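Local coordinates for protein acyl-coenzyme A oxidase acox-1.1 (Caenorhabditis elegans, PDB 5K3H) that catalyses the first step of peroxisomal beta-oxidation, using FAD and oxygen to desaturate acyl-CoA chains and release hydrogen peroxide, at residues B[130-133]-B[134-138]; B[121-124]-B[125-129]; B[661-664]-B[665-668]. All coordinates share one frame; numbering follows the deposited sequence.

In the fold
Contacts 1 and 2 form an antiparallel helical hairpin in the N-terminal region of the oxidase. Helix 114-127 carries most of contact 2, and helix 130-141, next in the chain, carries contact 1. Their centres lie about 9 Å apart. A probable hydrogen bond of 3.2 Å joins Gln133 NE2 to Leu124 O at the end of the first helix. Contact 2 is closer to the FAD site: the side chain of Ala123 is about 4 Å from that of Tyr149, an FAD-binding residue, whereas Leu137 of contact 1 is about 12 Å away. Contact 3 is remote, its centre about 66 Å from contact 1 and 63 Å from contact 2, and packs against the second subunit.

Contact 1 of 3, residues B[130-133]-B[134-138]; sequences DEQQ and AKWLI
Gln132 lies beside Trp136, one helical turn further on, and both side chains point the same way. This is the tight part of the contact. With chi1 at -74°, Gln132 CG stands beside its own backbone N, and CG reaches Trp136 CZ3 at 3.7 Å. The glutamine amide is turned 43° from the indole plane, so the two groups do not stack. Lys135 CD covers one face of the indole, toward its rim. Backbone bonds hold the turn under these groups. Gln132 O accepts from Trp136 N at 2.9 Å and also from Lys135 N at 3.0 Å, the latter from above the carbonyl plane.

The buried Gln132 amide is fully engaged. OE1 accepts from Ser129 N and Met267 N, and NE2 donates to Thr263 O and Leu265 O. These bonds should fix the rotation of the amide. Ser129 OG lies 2.9 Å from Gln132 N, which completes a capping box at the start of the helix.

Gln133 and Leu137 make a second pair, side by side. Gln133 CG is 4.0 Å from Leu137 CD2. Gln133 O bonds to Ile138 N at 3.3 Å and only weakly to Leu137 N, a pattern consistent with a slight local widening of the helix.

The other side is loose. Asp130, Glu131 and Ala134 are exposed. Glu131 OE2 and Lys135 NZ have opposite charges but stay 6.5 Å apart, too far for a salt bridge.

The contact forms the first turns of helix 130-141. Leu137 packs on Ile121, Leu124 and Asn125 of helix 114-127, while Trp136 rests on Asn264 in the loop after strand 258-261.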
ATOM      1  N   ASP B 130      -1.269  43.683  -7.951  1.00 43.99           N
ATOM      2  CA  ASP B 130       0.106  44.147  -8.000  1.00 44.65           C
ATOM      3  C   ASP B 130       0.372  44.854  -6.678  1.00 43.16           C
ATOM      4  O   ASP B 130       1.325  44.527  -5.972  1.00 43.99           O
ATOM      5  CB  ASP B 130       0.313  45.108  -9.170  1.00 45.85           C
ATOM      6  CG  ASP B 130       0.776  44.401 -10.429  1.00 48.64           C
ATOM      7  OD1 ASP B 130       1.957  43.997 -10.486  1.00 54.87           O
ATOM      8  OD2 ASP B 130      -0.041  44.250 -11.361  1.00 50.50           O
ATOM      9  N   GLU B 131      -0.482  45.820  -6.340  1.00 43.96           N
ATOM     10  CA  GLU B 131      -0.332  46.531  -5.076  1.00 46.08           C
ATOM     11  C   GLU B 131      -0.289  45.558  -3.901  1.00 46.92           C
ATOM     12  O   GLU B 131       0.422  45.794  -2.917  1.00 49.39           O
ATOM     13  CB  GLU B 131      -1.460  47.545  -4.924  1.00 49.03           C
ATOM     14  CG  GLU B 131      -1.386  48.415  -3.695  1.00 51.58           C
ATOM     15  CD  GLU B 131      -2.464  49.497  -3.716  1.00 54.35           C
ATOM     16  OE1 GLU B 131      -3.385  49.404  -4.568  1.00 55.31           O
ATOM     17  OE2 GLU B 131      -2.368  50.456  -2.912  1.00 56.19           O
ATOM     18  N   GLN B 132      -1.081  44.476  -3.965  1.00 41.83           N
ATOM     19  CA  GLN B 132      -1.066  43.487  -2.886  1.00 42.72           C
ATOM     20  C   GLN B 132       0.214  42.650  -2.895  1.00 39.77           C
ATOM     21  O   GLN B 132       0.772  42.352  -1.831  1.00 38.51           O
ATOM     22  CB  GLN B 132      -2.317  42.604  -2.956  1.00 42.68           C
ATOM     23  CG  GLN B 132      -3.576  43.335  -2.494  1.00 42.27           C
ATOM     24  CD  GLN B 132      -4.867  42.613  -2.844  1.00 42.09           C
ATOM     25  OE1 GLN B 132      -4.966  41.973  -3.888  1.00 41.86           O
ATOM     26  NE2 GLN B 132      -5.864  42.710  -1.965  1.00 42.39           N
ATOM     27  N   GLN B 133       0.694  42.269  -4.084  1.00 42.84           N
ATOM     28  CA  GLN B 133       1.942  41.513  -4.196  1.00 42.28           C
ATOM     29  C   GLN B 133       3.119  42.280  -3.612  1.00 44.06           C
ATOM     30  O   GLN B 133       3.994  41.692  -2.956  1.00 42.24           O
ATOM     31  CB  GLN B 133       2.202  41.178  -5.655  1.00 41.35           C
ATOM     32  CG  GLN B 133       1.205  40.196  -6.220  1.00 40.04           C
ATOM     33  CD  GLN B 133       1.477  39.904  -7.658  1.00 38.19           C
ATOM     34  OE1 GLN B 133       2.391  40.466  -8.239  1.00 38.59           O
ATOM     35  NE2 GLN B 133       0.673  39.040  -8.256  1.00 37.58           N
ATOM     36  N   ALA B 134       3.169  43.595  -3.864  1.00 42.08           N
ATOM     37  CA  ALA B 134       4.225  44.432  -3.304  1.00 45.60           C
ATOM     38  C   ALA B 134       4.245  44.366  -1.784  1.00 46.77           C
ATOM     39  O   ALA B 134       5.306  44.521  -1.168  1.00 51.00           O
ATOM     40  CB  ALA B 134       4.057  45.879  -3.792  1.00 45.29           C
ATOM     41  N   LYS B 135       3.086  44.113  -1.172  1.00 44.19           N
ATOM     42  CA  LYS B 135       2.957  44.082   0.276  1.00 43.56           C
ATOM     43  C   LYS B 135       3.168  42.691   0.876  1.00 40.77           C
ATOM     44  O   LYS B 135       3.878  42.562   1.885  1.00 41.67           O
ATOM     45  CB  LYS B 135       1.560  44.569   0.673  1.00 45.74           C
ATOM     46  CG  LYS B 135       1.336  44.694   2.184  1.00 50.51           C
ATOM     47  CD  LYS B 135      -0.113  45.112   2.522  1.00 51.60           C
ATOM     48  CE  LYS B 135      -0.447  46.540   2.066  1.00 55.58           C
ATOM     49  NZ  LYS B 135      -1.834  46.896   2.535  1.00 56.51           N
ATOM     50  N   TRP B 136       2.644  41.636   0.251  1.00 43.43           N
ATOM     51  CA  TRP B 136       2.703  40.279   0.809  1.00 39.43           C
ATOM     52  C   TRP B 136       3.640  39.326   0.076  1.00 38.32           C
ATOM     53  O   TRP B 136       4.341  38.541   0.721  1.00 38.07           O
ATOM     54  CB  TRP B 136       1.296  39.674   0.856  1.00 38.26           C
ATOM     55  CG  TRP B 136       0.406  40.379   1.832  1.00 38.78           C
ATOM     56  CD1 TRP B 136       0.692  40.675   3.136  1.00 38.10           C
ATOM     57  CD2 TRP B 136      -0.913  40.879   1.591  1.00 36.08           C
ATOM     58  NE1 TRP B 136      -0.366  41.322   3.721  1.00 37.75           N
ATOM     59  CE2 TRP B 136      -1.366  41.460   2.794  1.00 37.14           C
ATOM     60  CE3 TRP B 136      -1.764  40.882   0.478  1.00 35.37           C
ATOM     61  CZ2 TRP B 136      -2.629  42.044   2.917  1.00 36.42           C
ATOM     62  CZ3 TRP B 136      -3.024  41.468   0.603  1.00 35.03           C
ATOM     63  CH2 TRP B 136      -3.438  42.042   1.812  1.00 35.91           C
ATOM     64  N   LEU B 137       3.651  39.356  -1.259  1.00 37.05           N
ATOM     65  CA  LEU B 137       4.478  38.425  -2.018  1.00 35.59           C
ATOM     66  C   LEU B 137       5.959  38.654  -1.756  1.00 36.71           C
ATOM     67  O   LEU B 137       6.739  37.695  -1.693  1.00 40.63           O
ATOM     68  CB  LEU B 137       4.168  38.542  -3.509  1.00 35.89           C
ATOM     69  CG  LEU B 137       5.000  37.702  -4.479  1.00 36.23           C
ATOM     70  CD1 LEU B 137       4.970  36.213  -4.128  1.00 37.88           C
ATOM     71  CD2 LEU B 137       4.479  37.948  -5.867  1.00 36.32           C
ATOM     72  N   ILE B 138       6.373  39.919  -1.620  1.00 39.09           N
ATOM     73  CA  ILE B 138       7.778  40.220  -1.353  1.00 38.30           C
ATOM     74  C   ILE B 138       8.210  39.637  -0.011  1.00 36.36           C
ATOM     75  O   ILE B 138       9.269  39.011   0.101  1.00 38.92           O
ATOM     76  CB  ILE B 138       8.022  41.742  -1.394  1.00 38.60           C
ATOM     77  CG1 ILE B 138       7.708  42.331  -2.775  1.00 40.13           C
ATOM     78  CG2 ILE B 138       9.448  42.064  -0.963  1.00 39.03           C
ATOM     79  CD1 ILE B 138       8.434  41.673  -3.935  1.00 40.45           C
TER

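Contact 2 of 3, residues B[121-124]-B[125-129]; sequences IPAL and NAQAS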
ATOM      1  N   ILE B 121       2.822  31.109  -2.182  1.00 34.69           N
ATOM      2  CA  ILE B 121       3.357  32.064  -3.150  1.00 31.99           C
ATOM      3  C   ILE B 121       2.633  31.936  -4.488  1.00 31.79           C
ATOM      4  O   ILE B 121       2.246  32.976  -5.062  1.00 30.63           O
ATOM      5  CB  ILE B 121       4.876  31.932  -3.245  1.00 32.20           C
ATOM      6  CG1 ILE B 121       5.520  32.620  -2.046  1.00 32.34           C
ATOM      7  CG2 ILE B 121       5.401  32.478  -4.551  1.00 32.62           C
ATOM      8  CD1 ILE B 121       6.933  32.172  -1.752  1.00 34.08           C
ATOM      9  N   PRO B 122       2.371  30.730  -5.023  1.00 29.93           N
ATOM     10  CA  PRO B 122       1.567  30.673  -6.263  1.00 30.47           C
ATOM     11  C   PRO B 122       0.210  31.349  -6.141  1.00 32.58           C
ATOM     12  O   PRO B 122      -0.233  32.012  -7.090  1.00 34.31           O
ATOM     13  CB  PRO B 122       1.454  29.166  -6.534  1.00 29.73           C
ATOM     14  CG  PRO B 122       2.746  28.628  -6.006  1.00 29.99           C
ATOM     15  CD  PRO B 122       3.005  29.432  -4.736  1.00 29.68           C
ATOM     16  N   ALA B 123      -0.464  31.223  -4.998  1.00 32.52           N
ATOM     17  CA  ALA B 123      -1.746  31.902  -4.836  1.00 32.97           C
ATOM     18  C   ALA B 123      -1.572  33.425  -4.860  1.00 34.67           C
ATOM     19  O   ALA B 123      -2.389  34.144  -5.448  1.00 35.05           O
ATOM     20  CB  ALA B 123      -2.423  31.422  -3.554  1.00 33.08           C
ATOM     21  N   LEU B 124      -0.508  33.939  -4.231  1.00 32.57           N
ATOM     22  CA  LEU B 124      -0.246  35.378  -4.272  1.00 34.36           C
ATOM     23  C   LEU B 124       0.024  35.873  -5.687  1.00 35.37           C
ATOM     24  O   LEU B 124      -0.455  36.945  -6.071  1.00 33.70           O
ATOM     25  CB  LEU B 124       0.927  35.738  -3.363  1.00 36.16           C
ATOM     26  CG  LEU B 124       0.634  35.657  -1.876  1.00 37.84           C
ATOM     27  CD1 LEU B 124       1.894  35.850  -1.070  1.00 38.52           C
ATOM     28  CD2 LEU B 124      -0.384  36.748  -1.566  1.00 37.33           C
ATOM     29  N   ASN B 125       0.821  35.133  -6.463  1.00 37.21           N
ATOM     30  CA  ASN B 125       1.026  35.493  -7.864  1.00 37.62           C
ATOM     31  C   ASN B 125      -0.294  35.555  -8.619  1.00 35.59           C
ATOM     32  O   ASN B 125      -0.551  36.506  -9.364  1.00 35.32           O
ATOM     33  CB  ASN B 125       1.949  34.478  -8.540  1.00 38.67           C
ATOM     34  CG  ASN B 125       3.395  34.652  -8.147  1.00 41.00           C
ATOM     35  OD1 ASN B 125       3.868  35.780  -7.966  1.00 42.63           O
ATOM     36  ND2 ASN B 125       4.112  33.533  -7.996  1.00 43.07           N
ATOM     37  N   ALA B 126      -1.149  34.547  -8.421  1.00 39.12           N
ATOM     38  CA  ALA B 126      -2.331  34.346  -9.260  1.00 39.01           C
ATOM     39  C   ALA B 126      -3.493  35.261  -8.904  1.00 38.67           C
ATOM     40  O   ALA B 126      -4.274  35.623  -9.792  1.00 38.73           O
ATOM     41  CB  ALA B 126      -2.787  32.889  -9.169  1.00 38.32           C
ATOM     42  N   GLN B 127      -3.640  35.632  -7.627  1.00 38.07           N
ATOM     43  CA  GLN B 127      -4.864  36.254  -7.139  1.00 37.90           C
ATOM     44  C   GLN B 127      -4.663  37.611  -6.479  1.00 35.21           C
ATOM     45  O   GLN B 127      -5.611  38.406  -6.441  1.00 34.06           O
ATOM     46  CB  GLN B 127      -5.569  35.326  -6.131  1.00 40.69           C
ATOM     47  CG  GLN B 127      -5.766  33.870  -6.595  1.00 43.70           C
ATOM     48  CD  GLN B 127      -5.980  32.901  -5.422  1.00 47.74           C
ATOM     49  OE1 GLN B 127      -5.939  33.306  -4.255  1.00 49.78           O
ATOM     50  NE2 GLN B 127      -6.203  31.623  -5.729  1.00 46.40           N
ATOM     51  N   ALA B 128      -3.481  37.892  -5.936  1.00 37.65           N
ATOM     52  CA  ALA B 128      -3.227  39.176  -5.304  1.00 39.32           C
ATOM     53  C   ALA B 128      -2.982  40.239  -6.372  1.00 41.37           C
ATOM     54  O   ALA B 128      -2.424  39.950  -7.437  1.00 39.89           O
ATOM     55  CB  ALA B 128      -2.034  39.082  -4.351  1.00 38.70           C
ATOM     56  N   SER B 129      -3.474  41.455  -6.118  1.00 39.78           N
ATOM     57  CA  SER B 129      -3.192  42.558  -7.022  1.00 43.37           C
ATOM     58  C   SER B 129      -1.710  42.915  -6.959  1.00 44.35           C
ATOM     59  O   SER B 129      -0.997  42.542  -6.023  1.00 46.14           O
ATOM     60  CB  SER B 129      -4.047  43.779  -6.672  1.00 42.00           C
ATOM     61  OG  SER B 129      -3.566  44.431  -5.497  1.00 42.09           O
TER
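Ile121 opens the last turns of helix 114-127, and its CG2 lies beside Asn125 ND2 at 3.8 Å. The two side chains point the same way. Ile121 O accepts a nearly straight bond from Asn125 N at 2.9 Å.

Pro122 has no N-H to give to the turn before, and the helix is kinked there. Its carbonyl still serves the next turn: Pro122 O takes Ala126 N at 3.0 Å, and the Ala126 methyl carbon rests against the same oxygen.

Ala123 O bonds to Gln127 N at 2.9 Å. A chi1 of -50° sets Gln127 CG beside its backbone N and near Ala123 O, and Gln127 OE1 comes to 4.1 Å from Ala123 CB. OE1 accepts a hydrogen bond from Thr217 OG1. With an alanine here in place of Gln127, the Thr217 hydroxyl would probably lose this acceptor, and a gap would open beside Ala123.

Leu124 O receives Ala128 N at 3.2 Å, from above the carbonyl plane. Leu124 CD2 meets Ala128 CB at 4.0 Å. Ala128 then leaves the helical conformation, and the chain turns toward the next helix.

The segment lies between two neighbours. Ile121 packs on Leu137, Ala140 and Leu141 of helix 130-141, while Ala123 and Gln127 touch Tyr149 of strand 147-150.

Contact 3 of 3, residues B[661-664]-B[665-668]; sequences YLKP and MMEK
In Lys663, CG is anti to the backbone N (chi1 -169°) and the chain bends at chi3, while Glu667 CG turns beside its own backbone N (chi1 -86°). The two side chains meet at a slant, with Glu667 OE1 3.5 Å from Lys663 CG. The charged ends do not join: Lys663 NZ remains 4.7 Å from Glu667 OE1. Lys663 NZ bonds instead to Lys226 O of the second subunit.

Leu662 holds the N-cap position. Its carbonyl O accepts from Met666 N at 2.9 Å. Two methionines also pack around this oxygen, with Met665 CE at 3.4 Å and Met666 CG at 3.3 Å from Leu662 O. Glu667 N to Lys663 O, 2.9 Å, is almost straight, and Lys668 N bonds to Pro664 O.

This short helix lies near the C-terminus, just ahead of the predicted peroxisomal targeting signal. It is far from the annotated binding sites. Leu662 touches Ser657 and Lys663 touches Val658, both of helix 656-660. Across the dimer interface, Leu662 packs on Ala76 and Lys668 on Gln84, both in helix 68-85 of the second subunit.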
ATOM      1  N   TYR B 661       8.931  -4.465  33.724  1.00 39.75           N
ATOM      2  CA  TYR B 661       7.998  -5.558  33.538  1.00 41.38           C
ATOM      3  C   TYR B 661       8.778  -6.743  33.002  1.00 42.47           C
ATOM      4  O   TYR B 661      10.005  -6.708  32.927  1.00 46.53           O
ATOM      5  CB  TYR B 661       6.874  -5.158  32.582  1.00 40.57           C
ATOM      6  CG  TYR B 661       6.209  -3.812  32.863  1.00 39.70           C
ATOM      7  CD1 TYR B 661       5.376  -3.639  33.958  1.00 38.32           C
ATOM      8  CD2 TYR B 661       6.388  -2.738  32.005  1.00 39.10           C
ATOM      9  CE1 TYR B 661       4.756  -2.434  34.200  1.00 39.33           C
ATOM     10  CE2 TYR B 661       5.773  -1.529  32.237  1.00 41.07           C
ATOM     11  CZ  TYR B 661       4.948  -1.378  33.336  1.00 40.61           C
ATOM     12  OH  TYR B 661       4.318  -0.163  33.579  1.00 43.00           O
ATOM     13  N   LEU B 662       8.082  -7.823  32.674  1.00 44.01           N
ATOM     14  CA  LEU B 662       8.741  -8.890  31.920  1.00 42.96           C
ATOM     15  C   LEU B 662       9.735  -9.685  32.761  1.00 42.85           C
ATOM     16  O   LEU B 662       9.531 -10.885  32.973  1.00 41.93           O
ATOM     17  CB  LEU B 662       9.434  -8.338  30.657  1.00 41.63           C
ATOM     18  CG  LEU B 662       8.704  -8.499  29.318  1.00 42.98           C
ATOM     19  CD1 LEU B 662       7.227  -8.131  29.426  1.00 42.41           C
ATOM     20  CD2 LEU B 662       9.392  -7.665  28.235  1.00 40.98           C
ATOM     21  N   LYS B 663      10.831  -9.073  33.220  1.00 41.12           N
ATOM     22  CA  LYS B 663      11.705  -9.837  34.110  1.00 45.30           C
ATOM     23  C   LYS B 663      11.089  -9.983  35.496  1.00 44.05           C
ATOM     24  O   LYS B 663      11.063 -11.111  36.015  1.00 42.22           O
ATOM     25  CB  LYS B 663      13.122  -9.261  34.110  1.00 49.69           C
ATOM     26  CG  LYS B 663      14.137 -10.168  34.813  1.00 52.45           C
ATOM     27  CD  LYS B 663      15.544  -9.586  34.708  1.00 55.49           C
ATOM     28  CE  LYS B 663      15.766  -8.404  35.649  1.00 58.37           C
ATOM     29  NZ  LYS B 663      17.181  -7.915  35.572  1.00 59.83           N
ATOM     30  N   PRO B 664      10.568  -8.931  36.141  1.00 44.48           N
ATOM     31  CA  PRO B 664       9.735  -9.182  37.329  1.00 46.94           C
ATOM     32  C   PRO B 664       8.667 -10.236  37.080  1.00 48.97           C
ATOM     33  O   PRO B 664       8.456 -11.119  37.924  1.00 49.34           O
ATOM     34  CB  PRO B 664       9.123  -7.800  37.620  1.00 46.60           C
ATOM     35  CG  PRO B 664      10.177  -6.827  37.142  1.00 46.42           C
ATOM     36  CD  PRO B 664      10.786  -7.483  35.919  1.00 44.76           C
ATOM     37  N   MET B 665       8.026 -10.192  35.909  1.00 44.62           N
ATOM     38  CA  MET B 665       7.008 -11.181  35.579  1.00 45.20           C
ATOM     39  C   MET B 665       7.577 -12.594  35.571  1.00 44.74           C
ATOM     40  O   MET B 665       6.944 -13.532  36.072  1.00 43.55           O
ATOM     41  CB  MET B 665       6.393 -10.852  34.221  1.00 43.90           C
ATOM     42  CG  MET B 665       5.419 -11.899  33.696  1.00 43.61           C
ATOM     43  SD  MET B 665       5.226 -11.691  31.915  1.00 46.74           S
ATOM     44  CE  MET B 665       6.840 -12.233  31.344  1.00 43.89           C
ATOM     45  N   MET B 666       8.761 -12.775  34.989  1.00 45.49           N
ATOM     46  CA  MET B 666       9.339 -14.112  34.920  1.00 48.45           C
ATOM     47  C   MET B 666       9.780 -14.591  36.300  1.00 52.07           C
ATOM     48  O   MET B 666       9.487 -15.727  36.697  1.00 50.94           O
ATOM     49  CB  MET B 666      10.514 -14.130  33.940  1.00 45.75           C
ATOM     50  CG  MET B 666      10.119 -14.092  32.470  1.00 45.34           C
ATOM     51  SD  MET B 666      11.561 -14.296  31.378  1.00 43.00           S
ATOM     52  CE  MET B 666      12.350 -12.682  31.567  1.00 41.32           C
ATOM     53  N   GLU B 667      10.469 -13.724  37.051  1.00 49.83           N
ATOM     54  CA  GLU B 667      10.941 -14.074  38.389  1.00 51.30           C
ATOM     55  C   GLU B 667       9.793 -14.544  39.274  1.00 50.96           C
ATOM     56  O   GLU B 667       9.908 -15.569  39.965  1.00 49.24           O
ATOM     57  CB  GLU B 667      11.678 -12.876  39.003  1.00 55.24           C
ATOM     58  CG  GLU B 667      13.175 -12.808  38.609  1.00 60.00           C
ATOM     59  CD  GLU B 667      13.754 -11.378  38.570  1.00 62.38           C
ATOM     60  OE1 GLU B 667      14.886 -11.214  38.049  1.00 63.92           O
ATOM     61  OE2 GLU B 667      13.097 -10.423  39.063  1.00 60.62           O
ATOM     62  N   LYS B 668       8.660 -13.840  39.219  1.00 52.81           N
ATOM     63  CA  LYS B 668       7.498 -14.198  40.028  1.00 51.35           C
ATOM     64  C   LYS B 668       7.011 -15.620  39.735  1.00 50.61           C
ATOM     65  O   LYS B 668       6.465 -16.290  40.621  1.00 49.42           O
ATOM     66  CB  LYS B 668       6.395 -13.174  39.745  1.00 51.94           C
ATOM     67  CG  LYS B 668       5.132 -13.247  40.582  1.00 52.71           C
ATOM     68  CD  LYS B 668       4.149 -12.190  40.065  1.00 52.80           C
ATOM     69  CE  LYS B 668       2.792 -12.238  40.766  1.00 54.16           C
ATOM     70  NZ  LYS B 668       1.841 -11.225  40.181  1.00 54.74           N
TER